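PDB 5JD6: MGS-MChE2, which probably hydrolyses carboxylic ester bonds, as an esterase of the alpha/beta hydrolase fold recovered from a lagoon-sediment metagenome. Local coordinates for residues 194-199 and 222-227. Numbering follows the deposited sequence.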
# COMPACT_ATOMS: atom_id res chain seq x y z
N PRO A 194 -12.24 -3.90 -8.22
CA PRO A 194 -11.80 -5.26 -7.90
C PRO A 194 -10.66 -5.26 -6.89
O PRO A 194 -9.63 -4.63 -7.13
CB PRO A 194 -11.34 -5.81 -9.25
CG PRO A 194 -12.08 -5.00 -10.26
CD PRO A 194 -12.19 -3.63 -9.66
N THR A 195 -10.85 -5.95 -5.77
CA THR A 195 -9.88 -5.90 -4.69
C THR A 195 -9.35 -7.28 -4.30
O THR A 195 -10.13 -8.21 -4.09
CB THR A 195 -10.47 -5.22 -3.44
OG1 THR A 195 -10.89 -3.89 -3.78
CG2 THR A 195 -9.44 -5.15 -2.32
N CYS A 196 -8.03 -7.39 -4.21
CA CYS A 196 -7.40 -8.62 -3.75
C CYS A 196 -6.87 -8.43 -2.33
O CYS A 196 -6.05 -7.54 -2.09
CB CYS A 196 -6.27 -9.04 -4.69
SG CYS A 196 -5.50 -10.61 -4.27
N ILE A 197 -7.34 -9.25 -1.41
CA ILE A 197 -6.90 -9.16 -0.03
C ILE A 197 -6.09 -10.39 0.36
O ILE A 197 -6.63 -11.49 0.49
CB ILE A 197 -8.09 -9.01 0.94
CG1 ILE A 197 -9.09 -7.99 0.39
CG2 ILE A 197 -7.60 -8.59 2.31
CD1 ILE A 197 -10.39 -7.95 1.16
N ILE A 198 -4.78 -10.20 0.53
CA ILE A 198 -3.89 -11.27 0.95
C ILE A 198 -3.43 -11.01 2.38
O ILE A 198 -3.02 -9.90 2.70
CB ILE A 198 -2.67 -11.39 0.01
CG1 ILE A 198 -3.13 -11.57 -1.44
CG2 ILE A 198 -1.78 -12.55 0.44
CD1 ILE A 198 -2.01 -11.60 -2.44
N TRP A 199 -3.51 -12.01 3.24
CA TRP A 199 -3.28 -11.77 4.66
C TRP A 199 -2.54 -12.91 5.35
O TRP A 199 -2.73 -14.08 5.02
CB TRP A 199 -4.62 -11.53 5.36
CG TRP A 199 -4.60 -10.45 6.39
CD1 TRP A 199 -4.26 -10.58 7.71
CD2 TRP A 199 -4.94 -9.08 6.20
NE1 TRP A 199 -4.37 -9.36 8.34
CE2 TRP A 199 -4.79 -8.42 7.44
CE3 TRP A 199 -5.37 -8.33 5.09
CZ2 TRP A 199 -5.04 -7.06 7.60
CZ3 TRP A 199 -5.62 -6.98 5.26
CH2 TRP A 199 -5.46 -6.36 6.51
N ASP A 222 -11.68 -10.36 -3.14
CA ASP A 222 -11.30 -11.76 -2.91
C ASP A 222 -10.28 -11.85 -1.78
O ASP A 222 -9.37 -11.03 -1.69
CB ASP A 222 -10.75 -12.39 -4.18
CG ASP A 222 -11.74 -12.35 -5.33
OD1 ASP A 222 -12.68 -13.17 -5.33
OD2 ASP A 222 -11.57 -11.51 -6.24
N LEU A 223 -10.44 -12.85 -0.92
CA LEU A 223 -9.60 -12.98 0.27
C LEU A 223 -8.76 -14.26 0.23
O LEU A 223 -9.29 -15.36 0.07
CB LEU A 223 -10.46 -12.94 1.53
CG LEU A 223 -9.76 -13.05 2.89
CD1 LEU A 223 -8.62 -12.05 2.99
CD2 LEU A 223 -10.77 -12.81 4.00
N TYR A 224 -7.45 -14.10 0.39
CA TYR A 224 -6.53 -15.23 0.42
C TYR A 224 -5.61 -15.13 1.63
O TYR A 224 -5.12 -14.05 1.96
CB TYR A 224 -5.71 -15.30 -0.86
CG TYR A 224 -6.53 -15.23 -2.13
CD1 TYR A 224 -7.20 -16.35 -2.61
CD2 TYR A 224 -6.65 -14.04 -2.84
CE1 TYR A 224 -7.96 -16.28 -3.76
CE2 TYR A 224 -7.40 -13.97 -3.99
CZ TYR A 224 -8.06 -15.09 -4.45
OH TYR A 224 -8.81 -15.03 -5.60
N TRP A 225 -5.37 -16.26 2.30
CA TRP A 225 -4.53 -16.27 3.49
C TRP A 225 -3.17 -16.91 3.26
O TRP A 225 -3.00 -17.74 2.37
CB TRP A 225 -5.24 -17.00 4.64
CG TRP A 225 -6.19 -16.14 5.42
CD1 TRP A 225 -5.86 -15.16 6.31
CD2 TRP A 225 -7.62 -16.20 5.39
NE1 TRP A 225 -7.00 -14.60 6.84
CE2 TRP A 225 -8.09 -15.22 6.29
CE3 TRP A 225 -8.54 -16.98 4.69
CZ2 TRP A 225 -9.45 -15.00 6.50
CZ3 TRP A 225 -9.89 -16.76 4.90
CH2 TRP A 225 -10.33 -15.78 5.80
N ILE A 226 -2.20 -16.49 4.07
CA ILE A 226 -0.89 -17.14 4.11
C ILE A 226 -0.62 -17.60 5.54
O ILE A 226 -0.59 -16.79 6.47
CB ILE A 226 0.24 -16.21 3.64
CG1 ILE A 226 -0.03 -15.74 2.21
CG2 ILE A 226 1.58 -16.92 3.72
CD1 ILE A 226 1.01 -14.77 1.68
N ASP A 227 -0.43 -18.91 5.72
CA ASP A 227 -0.27 -19.48 7.05
C ASP A 227 1.14 -19.27 7.59
O ASP A 227 2.10 -19.22 6.82
CB ASP A 227 -0.61 -20.98 7.03
CG ASP A 227 -0.40 -21.65 8.37
OD1 ASP A 227 -0.85 -21.09 9.39
OD2 ASP A 227 0.20 -22.75 8.40
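W199, I197 and Y224 have the most surface buried where strand 195-199 runs parallel to strand 222-226. Y224 is gripped through both backbone polar atoms: its N donates to O of I197 (2.7 Å, almost straight at 172°), and its O accepts from N of W199 (2.9 Å), a more bent bond. The same alternation continues along the ladder, with N of I197 bonded to O of D222 and N of I226 to O of W199 (2.6 Å). Helix 208-217 connects the two strands in sequence and packs on one face, making a beta-alpha-beta unit of the alpha/beta hydrolase sheet; 222-226 lies on strand 221-226, one of its two edge strands.

Side chains alternate between the two faces. On the face of helix 208-217, I197, whose beta-branching suits an extended strand, packs against F214, and its CG2, anti to the backbone N, meets CD1 of L223 at 3.7 Å. The large indole of W199 leads away from the neighbouring strand to A211 of that helix and touches residues of a probable Ser-His-Asp triad; NE1 of W199 donates to O of T206, and CB of W199 touches CD1 of W225 (4.0 Å). Towards helix 238-252, the flat ring of Y224 offers its edge to the small, polarisable SG of C196, 3.9 Å from CE2, and I198 sets CG2 against CD1 of I226 (3.8 Å).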